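Local atomic coordinates of arginase, mitochondrial (Medicago truncatula, PDB entry 6VSS), a protein that hydrolyses L-arginine to urea and L-ornithine with two manganese ions per subunit, and also acts on agmatine to give urea and putrescine. Residues H73-H78 / Y198-P203; D188-F193 / N226-Q231; R214-V219 / Y235-H240. All blocks are in the same frame, centred on the assembly; numbering follows the deposited sequence.

Contacts 1 and 2 both lie at the active site of arginase. Their centres are 14 Å apart and they touch directly: S202 OG approaches Y190 O at 2.7 Å, a probable hydrogen bond. Residues 188-193 and 198-203 belong to one long loop after strand 178-183. Contact 1 brings S76, an L-ornithine-binding residue, to H200. Contact 2 ties the segment holding D188, a manganese ligand, to helix 226-234. Contact 3 pairs the strands before and after that helix. It meets contact 2 through L189, whose CD1 is 3.7 Å from Q218 OE1. The side chain of Q218 is about 8 Å from a bound manganese ion. Contacts 1 and 3 do not touch; their nearest atoms are about 8 Å apart.

Contact 1 of 3, residues H73-H78 / Y198-P203; sequences HHSSFH and YSHASP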
loop_
_atom_site.group_PDB
_atom_site.type_symbol
_atom_site.label_atom_id
_atom_site.label_comp_id
_atom_site.label_asym_id
_atom_site.label_seq_id
_atom_site.Cartn_x
_atom_site.Cartn_y
_atom_site.Cartn_z
ATOM N N HIS B 73 5.419 -10.210 23.389
ATOM C CA HIS B 73 6.266 -11.431 23.330
ATOM C C HIS B 73 5.439 -12.697 23.648
ATOM O O HIS B 73 6.012 -13.804 23.642
ATOM C CB HIS B 73 7.538 -11.280 24.158
ATOM C CG HIS B 73 7.321 -11.321 25.635
ATOM N ND1 HIS B 73 6.909 -10.222 26.329
ATOM C CD2 HIS B 73 7.525 -12.314 26.534
ATOM C CE1 HIS B 73 6.809 -10.543 27.606
ATOM N NE2 HIS B 73 7.212 -11.835 27.769
ATOM N N HIS B 74 4.162 -12.552 23.956
ATOM C CA HIS B 74 3.284 -13.692 24.322
ATOM C C HIS B 74 2.452 -14.078 23.103
ATOM O O HIS B 74 1.709 -15.024 23.205
ATOM C CB HIS B 74 2.453 -13.353 25.588
ATOM C CG HIS B 74 3.267 -13.419 26.831
ATOM N ND1 HIS B 74 4.359 -14.274 26.957
ATOM C CD2 HIS B 74 3.211 -12.719 27.984
ATOM C CE1 HIS B 74 4.919 -14.120 28.137
ATOM N NE2 HIS B 74 4.245 -13.154 28.788
ATOM N N SER B 75 2.557 -13.340 22.002
ATOM C CA SER B 75 1.789 -13.590 20.757
ATOM C C SER B 75 2.347 -14.841 20.062
ATOM O O SER B 75 3.576 -15.098 20.125
ATOM C CB SER B 75 1.803 -12.398 19.848
ATOM O OG SER B 75 1.374 -11.223 20.503
ATOM N N SER B 76 1.479 -15.573 19.387
ATOM C CA SER B 76 1.770 -16.877 18.746
ATOM C C SER B 76 2.306 -16.646 17.320
ATOM O O SER B 76 3.053 -17.502 16.836
ATOM C CB SER B 76 0.504 -17.718 18.749
ATOM O OG SER B 76 -0.621 -16.900 18.445
ATOM N N PHE B 77 1.986 -15.510 16.690
ATOM C CA PHE B 77 2.242 -15.300 15.237
ATOM C C PHE B 77 3.030 -14.010 15.025
ATOM O O PHE B 77 3.968 -14.057 14.258
ATOM C CB PHE B 77 0.907 -15.354 14.487
ATOM C CG PHE B 77 0.906 -14.919 13.042
ATOM C CD1 PHE B 77 1.501 -15.706 12.063
ATOM C CD2 PHE B 77 0.294 -13.728 12.659
ATOM C CE1 PHE B 77 1.496 -15.291 10.738
ATOM C CE2 PHE B 77 0.295 -13.322 11.336
ATOM C CZ PHE B 77 0.879 -14.108 10.379
ATOM N N HIS B 78 2.615 -12.885 15.611
ATOM C CA HIS B 78 3.211 -11.555 15.333
ATOM C C HIS B 78 3.186 -10.685 16.601
ATOM O O HIS B 78 2.112 -10.584 17.262
ATOM C CB HIS B 78 2.515 -10.959 14.092
ATOM C CG HIS B 78 3.280 -9.834 13.507
ATOM N ND1 HIS B 78 3.538 -8.688 14.230
ATOM C CD2 HIS B 78 3.893 -9.685 12.298
ATOM C CE1 HIS B 78 4.256 -7.865 13.477
ATOM N NE2 HIS B 78 4.495 -8.452 12.289
ATOM N N TYR B 198 1.573 -18.060 29.994
ATOM C CA TYR B 198 1.197 -16.630 29.834
ATOM C C TYR B 198 0.833 -16.307 28.373
ATOM O O TYR B 198 0.900 -15.125 27.999
ATOM C CB TYR B 198 2.367 -15.736 30.263
ATOM C CG TYR B 198 2.686 -15.859 31.725
ATOM C CD1 TYR B 198 1.876 -15.235 32.655
ATOM C CD2 TYR B 198 3.745 -16.640 32.185
ATOM C CE1 TYR B 198 2.123 -15.349 34.013
ATOM C CE2 TYR B 198 4.012 -16.758 33.542
ATOM C CZ TYR B 198 3.194 -16.108 34.457
ATOM O OH TYR B 198 3.391 -16.192 35.806
ATOM N N SER B 199 0.530 -17.308 27.552
ATOM C CA SER B 199 0.213 -17.121 26.107
ATOM C C SER B 199 -0.967 -16.148 25.965
ATOM O O SER B 199 -1.845 -16.167 26.837
ATOM C CB SER B 199 -0.103 -18.454 25.459
ATOM O OG SER B 199 -0.783 -18.300 24.210
ATOM N N HIS B 200 -1.075 -15.465 24.825
ATOM C CA HIS B 200 -2.217 -14.567 24.517
ATOM C C HIS B 200 -3.486 -15.362 24.206
ATOM O O HIS B 200 -4.547 -14.732 24.069
ATOM C CB HIS B 200 -1.843 -13.599 23.411
ATOM C CG HIS B 200 -1.825 -14.140 22.032
ATOM N ND1 HIS B 200 -1.967 -13.305 20.940
ATOM C CD2 HIS B 200 -1.666 -15.385 21.537
ATOM C CE1 HIS B 200 -1.879 -14.001 19.831
ATOM N NE2 HIS B 200 -1.674 -15.263 20.160
ATOM N N ALA B 201 -3.391 -16.700 24.207
ATOM C CA ALA B 201 -4.478 -17.663 23.937
ATOM C C ALA B 201 -4.946 -18.399 25.215
ATOM O O ALA B 201 -5.806 -19.307 25.063
ATOM C CB ALA B 201 -3.969 -18.649 22.892
ATOM N N SER B 202 -4.376 -18.095 26.392
ATOM C CA SER B 202 -4.772 -18.633 27.732
ATOM C C SER B 202 -5.104 -17.577 28.787
ATOM O O SER B 202 -5.361 -17.944 29.936
ATOM C CB SER B 202 -3.690 -19.509 28.249
ATOM O OG SER B 202 -3.479 -20.514 27.285
ATOM N N PRO B 203 -5.171 -16.254 28.499
ATOM C CA PRO B 203 -5.429 -15.321 29.578
ATOM C C PRO B 203 -6.666 -15.754 30.346
ATOM O O PRO B 203 -6.657 -15.688 31.537
ATOM C CB PRO B 203 -5.606 -13.960 28.912
ATOM C CG PRO B 203 -5.715 -14.229 27.412
ATOM C CD PRO B 203 -5.028 -15.560 27.199
#
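At the L-ornithine site of arginase, loop 73-78 packs on loop 198-203, H74 lying against Y198 and S76 bonded to H200. The H74 imidazole is covered on one face by the carbonyl of Y198, whose O is 3.1 Å from H74 CG. Y198 CB sits over the same ring, 3.7 Å from its centroid, in a CH-pi contact. The opposite face of H74 meets the H73 ring. The H74 and Y198 side chains run side by side, but their rings barely overlap. An alanine in place of this histidine is likely to leave the CB and carbonyl of Y198 without the ring they pack on, opening a gap between the loops. The H74 carbonyl accepts from H200 N at 3.3 Å, with the donor above the carbonyl plane. S75 CA sits over the centre of the H200 ring, 3.7 Å from its centroid. S76 OG reaches the edge of that ring and hydrogen-bonds H200 NE2 at 2.6 Å. With chi1 at 40°, S76 OG lies between its backbone N and carbonyl carbon, facing this nitrogen. H200 ND1 hydrogen-bonds OE1 of E312, inferred to bind substrate, so both ring nitrogens are engaged and the ring's rotation is fixed. S76 binds L-ornithine, and H200 stands behind it as a second-shell partner, its side chain about 6 Å from a manganese ion. Both loops follow strands of the parallel sheet of the arginase fold.

Contact 2 of 3, residues D188-F193 / N226-Q231; sequences DLYHDF and NDVREQ. With MN (manganese (II) ion), chain J.
Q231 reaches from helix 226-234 to loop 188-193 and hydrogen-bonds the carbonyl of L189. Its CB lies 3.7 Å from L189 O. CG comes closer to L189 O, at 3.4 Å, and CD is 3.7 Å from it. The chain bends at chi2 (-77°), and this curls the side chain round the carbonyl oxygen. At the tip, NE2 donates to L189 O at 3.0 Å. The bond is nearly straight at the hydrogen (161°), and the oxygen lies close to the amide plane. NE2 also packs against H191 CB. One turn earlier on the helix, V228 divides its methyls between two residues. CG1 touches L189 CB at 3.9 Å. CG2 sits over the centre of one face of the Y190 ring, 4.0 Å from its centroid, in a CH-pi contact. F193 covers the opposite face, so the phenol is held between the two. Just before L189 in the chain, D188 OD2 binds manganese at 2.2 Å, and D188 OD1 accepts from a water that also binds the metal. H160, D184 and D269 complete this ion's protein ligands. D188, L189 and Y190 bind L-ornithine, and the loop carrying them is part of the binuclear manganese site of arginases.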
loop_
_atom_site.group_PDB
_atom_site.type_symbol
_atom_site.label_atom_id
_atom_site.label_comp_id
_atom_site.label_asym_id
_atom_site.label_seq_id
_atom_site.Cartn_x
_atom_site.Cartn_y
_atom_site.Cartn_z
ATOM N N ASP B 188 -9.598 -17.428 23.832
ATOM C CA ASP B 188 -8.419 -17.285 24.718
ATOM C C ASP B 188 -8.584 -18.112 25.999
ATOM O O ASP B 188 -8.109 -17.659 27.033
ATOM C CB ASP B 188 -8.176 -15.828 25.068
ATOM C CG ASP B 188 -7.716 -14.974 23.897
ATOM O OD1 ASP B 188 -7.415 -15.571 22.832
ATOM O OD2 ASP B 188 -7.607 -13.740 24.099
ATOM N N LEU B 189 -9.036 -19.369 25.874
ATOM C CA LEU B 189 -9.290 -20.268 27.033
ATOM C C LEU B 189 -8.439 -21.547 26.993
ATOM O O LEU B 189 -8.711 -22.418 27.805
ATOM C CB LEU B 189 -10.779 -20.601 27.031
ATOM C CG LEU B 189 -11.639 -19.556 27.730
ATOM C CD1 LEU B 189 -13.111 -19.717 27.357
ATOM C CD2 LEU B 189 -11.464 -19.648 29.246
ATOM N N TYR B 190 -7.432 -21.653 26.120
ATOM C CA TYR B 190 -6.514 -22.820 26.084
ATOM C C TYR B 190 -5.897 -23.091 27.461
ATOM O O TYR B 190 -5.406 -22.142 28.105
ATOM C CB TYR B 190 -5.325 -22.557 25.178
ATOM C CG TYR B 190 -5.625 -22.712 23.723
ATOM C CD1 TYR B 190 -5.461 -23.934 23.085
ATOM C CD2 TYR B 190 -6.056 -21.621 22.984
ATOM C CE1 TYR B 190 -5.694 -24.047 21.725
ATOM C CE2 TYR B 190 -6.286 -21.717 21.622
ATOM C CZ TYR B 190 -6.121 -22.940 21.002
ATOM O OH TYR B 190 -6.405 -23.027 19.670
ATOM N N HIS B 191 -5.844 -24.351 27.888
ATOM C CA HIS B 191 -5.165 -24.718 29.160
ATOM C C HIS B 191 -3.658 -24.595 28.941
ATOM O O HIS B 191 -2.971 -24.173 29.868
ATOM C CB HIS B 191 -5.535 -26.121 29.640
ATOM C CG HIS B 191 -4.765 -26.548 30.846
ATOM N ND1 HIS B 191 -4.815 -25.849 32.049
ATOM C CD2 HIS B 191 -3.934 -27.589 31.046
ATOM C CE1 HIS B 191 -4.063 -26.453 32.935
ATOM N NE2 HIS B 191 -3.505 -27.519 32.342
ATOM N N ASP B 192 -3.196 -24.880 27.722
ATOM C CA ASP B 192 -1.765 -25.165 27.424
ATOM C C ASP B 192 -1.530 -24.915 25.930
ATOM O O ASP B 192 -1.763 -25.799 25.110
ATOM C CB ASP B 192 -1.413 -26.586 27.882
ATOM C CG ASP B 192 0.033 -27.007 27.705
ATOM O OD1 ASP B 192 0.876 -26.158 27.333
ATOM O OD2 ASP B 192 0.307 -28.185 27.971
ATOM N N PHE B 193 -1.069 -23.717 25.615
ATOM C CA PHE B 193 -0.659 -23.264 24.268
ATOM C C PHE B 193 0.875 -23.201 24.239
ATOM O O PHE B 193 1.439 -22.208 24.795
ATOM C CB PHE B 193 -1.291 -21.901 23.954
ATOM C CG PHE B 193 -1.208 -21.542 22.494
ATOM C CD1 PHE B 193 -0.044 -21.017 21.962
ATOM C CD2 PHE B 193 -2.260 -21.803 21.641
ATOM C CE1 PHE B 193 0.039 -20.739 20.605
ATOM C CE2 PHE B 193 -2.175 -21.516 20.282
ATOM C CZ PHE B 193 -1.028 -20.989 19.767
ATOM N N ASN B 226 -12.066 -27.867 19.503
ATOM C CA ASN B 226 -13.013 -28.702 20.272
ATOM C C ASN B 226 -12.481 -28.848 21.702
ATOM O O ASN B 226 -13.296 -28.983 22.586
ATOM C CB ASN B 226 -13.356 -29.994 19.524
ATOM C CG ASN B 226 -13.966 -29.721 18.156
ATOM O OD1 ASN B 226 -14.847 -28.885 18.026
ATOM N ND2 ASN B 226 -13.476 -30.376 17.115
ATOM N N ASP B 227 -11.194 -28.737 21.966
ATOM C CA ASP B 227 -10.694 -28.853 23.366
ATOM C C ASP B 227 -11.064 -27.613 24.176
ATOM O O ASP B 227 -11.216 -27.717 25.394
ATOM C CB ASP B 227 -9.187 -29.023 23.418
ATOM C CG ASP B 227 -8.811 -30.457 23.124
ATOM O OD1 ASP B 227 -9.691 -31.330 23.278
ATOM O OD2 ASP B 227 -7.664 -30.684 22.722
ATOM N N VAL B 228 -11.207 -26.472 23.514
ATOM C CA VAL B 228 -11.538 -25.182 24.195
ATOM C C VAL B 228 -13.046 -25.138 24.383
ATOM O O VAL B 228 -13.480 -24.566 25.386
ATOM C CB VAL B 228 -10.972 -23.991 23.401
ATOM C CG1 VAL B 228 -11.598 -22.667 23.784
ATOM C CG2 VAL B 228 -9.460 -23.966 23.571
ATOM N N ARG B 229 -13.797 -25.824 23.508
ATOM C CA ARG B 229 -15.244 -26.060 23.750
ATOM C C ARG B 229 -15.385 -26.771 25.093
ATOM O O ARG B 229 -16.311 -26.397 25.814
ATOM C CB ARG B 229 -15.908 -26.770 22.577
ATOM C CG ARG B 229 -16.167 -25.835 21.413
ATOM C CD ARG B 229 -16.821 -26.570 20.287
ATOM N NE ARG B 229 -16.810 -25.844 19.018
ATOM C CZ ARG B 229 -17.692 -24.920 18.670
ATOM N NH1 ARG B 229 -18.614 -24.564 19.543
ATOM N NH2 ARG B 229 -17.660 -24.345 17.473
ATOM N N GLU B 230 -14.464 -27.680 25.449
ATOM C CA GLU B 230 -14.464 -28.337 26.797
ATOM C C GLU B 230 -14.304 -27.251 27.856
ATOM O O GLU B 230 -14.953 -27.320 28.896
ATOM C CB GLU B 230 -13.294 -29.300 27.086
ATOM C CG GLU B 230 -13.082 -30.491 26.155
ATOM C CD GLU B 230 -11.862 -31.367 26.522
ATOM O OE1 GLU B 230 -10.862 -31.449 25.719
ATOM O OE2 GLU B 230 -11.885 -31.968 27.639
ATOM N N GLN B 231 -13.363 -26.338 27.624
ATOM C CA GLN B 231 -12.968 -25.313 28.630
ATOM C C GLN B 231 -14.193 -24.428 28.908
ATOM O O GLN B 231 -14.520 -24.226 30.096
ATOM C CB GLN B 231 -11.734 -24.540 28.148
ATOM C CG GLN B 231 -10.451 -25.348 28.181
ATOM C CD GLN B 231 -9.882 -25.486 29.570
ATOM O OE1 GLN B 231 -10.273 -26.350 30.341
ATOM N NE2 GLN B 231 -8.939 -24.612 29.901
HETATM MN MN MN J . -7.822 -12.363 22.434
HETATM O O HOH W 1 -7.420 -13.723 20.934
#

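Contact 3 of 3, residues R214-V219 / Y235-H240; sequences RRLVQV and YGVETH
R215 and E238 face each other with their flat groups nearly coplanar, the planes 5° apart. The guanidinium grips the carboxylate side-on in a salt bridge. Its NE donates to E238 OE2 at 3.0 Å and its NH2 to E238 OE1 at 2.7 Å. Both oxygens use their syn lone pairs and lie almost in the guanidinium plane. The bend of R215 at chi3 (62°) swings the group round to this fit. A water accepts from L216 N and donates to G236 O and E238 OE2, so the carboxylate takes a third hydrogen bond. Q218 crosses T239 at a slant on the opposite side of the sheet. T239 OG1 donates to Q218 OE1 at 2.9 Å. V237 CG1 lies against the same amide, 3.6 Å from Q218 OE1, and also touches L216 CG. Q218 NE2 hydrogen-bonds H182 ND1 and P187 O. H240 presents its ring edge to Q218 O, while its ND1 hydrogen-bonds D248 OD2. The axes of strand segments 215-219 and 238-240 come within 4.8 Å and run parallel, 6° apart. E238 N donates to L216 O, Q218 N to E238 O at 3.0 Å and H240 N to Q218 O at 2.8 Å. G236 ends the intervening helix in a Schellman motif. Strand 213-221, helix 226-234 and strand 238-241 form a beta-alpha-beta unit, with V232 of the helix packing on V237 and T239. L216 packs on F204 and M208 of helix 203-209. Strand 178-183 pairs with the other side of strand 213-221, and strand 238-241 is an edge strand within this chain.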
loop_
_atom_site.group_PDB
_atom_site.type_symbol
_atom_site.label_atom_id
_atom_site.label_comp_id
_atom_site.label_asym_id
_atom_site.label_seq_id
_atom_site.Cartn_x
_atom_site.Cartn_y
_atom_site.Cartn_z
ATOM N N ARG B 214 -16.529 -14.325 37.665
ATOM C CA ARG B 214 -17.725 -15.197 37.812
ATOM C C ARG B 214 -18.308 -15.448 36.420
ATOM O O ARG B 214 -18.020 -16.471 35.861
ATOM C CB ARG B 214 -18.713 -14.550 38.775
ATOM C CG ARG B 214 -20.010 -15.325 38.959
ATOM C CD ARG B 214 -20.911 -14.569 39.912
ATOM N NE ARG B 214 -21.333 -13.325 39.289
ATOM C CZ ARG B 214 -22.469 -12.711 39.524
ATOM N NH1 ARG B 214 -23.321 -13.212 40.406
ATOM N NH2 ARG B 214 -22.739 -11.591 38.874
ATOM N N ARG B 215 -19.035 -14.495 35.863
ATOM C CA ARG B 215 -19.497 -14.550 34.471
ATOM C C ARG B 215 -18.379 -14.072 33.547
ATOM O O ARG B 215 -17.525 -13.243 33.950
ATOM C CB ARG B 215 -20.767 -13.724 34.345
ATOM C CG ARG B 215 -21.899 -14.267 35.212
ATOM C CD ARG B 215 -23.195 -13.535 34.962
ATOM N NE ARG B 215 -23.629 -13.691 33.590
ATOM C CZ ARG B 215 -24.451 -12.860 32.963
ATOM N NH1 ARG B 215 -24.951 -11.793 33.571
ATOM N NH2 ARG B 215 -24.787 -13.109 31.719
ATOM N N LEU B 216 -18.288 -14.722 32.408
ATOM C CA LEU B 216 -17.407 -14.319 31.299
ATOM C C LEU B 216 -18.283 -14.382 30.063
ATOM O O LEU B 216 -18.621 -15.478 29.631
ATOM C CB LEU B 216 -16.230 -15.278 31.208
ATOM C CG LEU B 216 -15.395 -15.215 29.925
ATOM C CD1 LEU B 216 -14.971 -13.796 29.591
ATOM C CD2 LEU B 216 -14.182 -16.131 30.088
ATOM N N VAL B 217 -18.680 -13.252 29.551
ATOM C CA VAL B 217 -19.594 -13.198 28.381
ATOM C C VAL B 217 -18.740 -12.876 27.172
ATOM O O VAL B 217 -18.143 -11.809 27.207
ATOM C CB VAL B 217 -20.671 -12.144 28.612
ATOM C CG1 VAL B 217 -21.638 -12.079 27.451
ATOM C CG2 VAL B 217 -21.374 -12.402 29.923
ATOM N N GLN B 218 -18.627 -13.810 26.225
ATOM C CA GLN B 218 -17.692 -13.688 25.086
ATOM C C GLN B 218 -18.526 -13.365 23.867
ATOM O O GLN B 218 -19.514 -14.078 23.615
ATOM C CB GLN B 218 -16.893 -14.974 24.872
ATOM C CG GLN B 218 -16.221 -15.473 26.148
ATOM C CD GLN B 218 -15.119 -16.476 25.867
ATOM O OE1 GLN B 218 -15.344 -17.544 25.284
ATOM N NE2 GLN B 218 -13.902 -16.119 26.231
ATOM N N VAL B 219 -18.103 -12.422 23.070
ATOM C CA VAL B 219 -18.865 -11.993 21.863
ATOM C C VAL B 219 -17.908 -11.838 20.680
ATOM O O VAL B 219 -16.873 -11.223 20.842
ATOM C CB VAL B 219 -19.621 -10.694 22.183
ATOM C CG1 VAL B 219 -20.394 -10.155 20.985
ATOM C CG2 VAL B 219 -20.534 -10.884 23.363
ATOM N N TYR B 235 -15.898 -24.204 32.731
ATOM C CA TYR B 235 -15.926 -22.983 33.580
ATOM C C TYR B 235 -17.282 -22.276 33.431
ATOM O O TYR B 235 -17.415 -21.239 33.982
ATOM C CB TYR B 235 -14.701 -22.101 33.303
ATOM C CG TYR B 235 -13.355 -22.733 33.627
ATOM C CD1 TYR B 235 -12.858 -22.810 34.924
ATOM C CD2 TYR B 235 -12.548 -23.212 32.617
ATOM C CE1 TYR B 235 -11.625 -23.387 35.203
ATOM C CE2 TYR B 235 -11.319 -23.794 32.875
ATOM C CZ TYR B 235 -10.846 -23.885 34.170
ATOM O OH TYR B 235 -9.613 -24.469 34.352
ATOM N N GLY B 236 -18.287 -22.874 32.791
ATOM C CA GLY B 236 -19.598 -22.241 32.563
ATOM C C GLY B 236 -19.441 -20.877 31.889
ATOM O O GLY B 236 -20.134 -19.913 32.276
ATOM N N VAL B 237 -18.562 -20.794 30.902
ATOM C CA VAL B 237 -18.327 -19.559 30.111
ATOM C C VAL B 237 -19.502 -19.376 29.177
ATOM O O VAL B 237 -19.915 -20.351 28.552
ATOM C CB VAL B 237 -17.030 -19.635 29.295
ATOM C CG1 VAL B 237 -16.871 -18.392 28.408
ATOM C CG2 VAL B 237 -15.814 -19.828 30.185
ATOM N N GLU B 238 -19.996 -18.156 29.079
ATOM C CA GLU B 238 -21.097 -17.809 28.160
ATOM C C GLU B 238 -20.503 -17.407 26.815
ATOM O O GLU B 238 -20.490 -16.203 26.507
ATOM C CB GLU B 238 -21.918 -16.683 28.761
ATOM C CG GLU B 238 -22.843 -17.170 29.841
ATOM C CD GLU B 238 -23.327 -16.017 30.659
ATOM O OE1 GLU B 238 -24.154 -15.233 30.137
ATOM O OE2 GLU B 238 -22.807 -15.870 31.768
ATOM N N THR B 239 -20.090 -18.365 26.007
ATOM C CA THR B 239 -19.469 -18.063 24.698
ATOM C C THR B 239 -20.556 -17.795 23.662
ATOM O O THR B 239 -21.269 -18.720 23.335
ATOM C CB THR B 239 -18.557 -19.204 24.278
ATOM O OG1 THR B 239 -17.592 -19.330 25.321
ATOM C CG2 THR B 239 -17.897 -18.981 22.936
ATOM N N HIS B 240 -20.612 -16.614 23.065
ATOM C CA HIS B 240 -21.515 -16.353 21.930
ATOM C C HIS B 240 -20.724 -16.374 20.627
ATOM O O HIS B 240 -19.907 -15.471 20.409
ATOM C CB HIS B 240 -22.279 -15.048 22.161
ATOM C CG HIS B 240 -23.102 -15.067 23.394
ATOM N ND1 HIS B 240 -24.407 -15.502 23.386
ATOM C CD2 HIS B 240 -22.826 -14.763 24.680
ATOM C CE1 HIS B 240 -24.898 -15.453 24.617
ATOM N NE2 HIS B 240 -23.969 -15.023 25.417
HETATM O O HOH W 2 -20.085 -17.011 32.567
#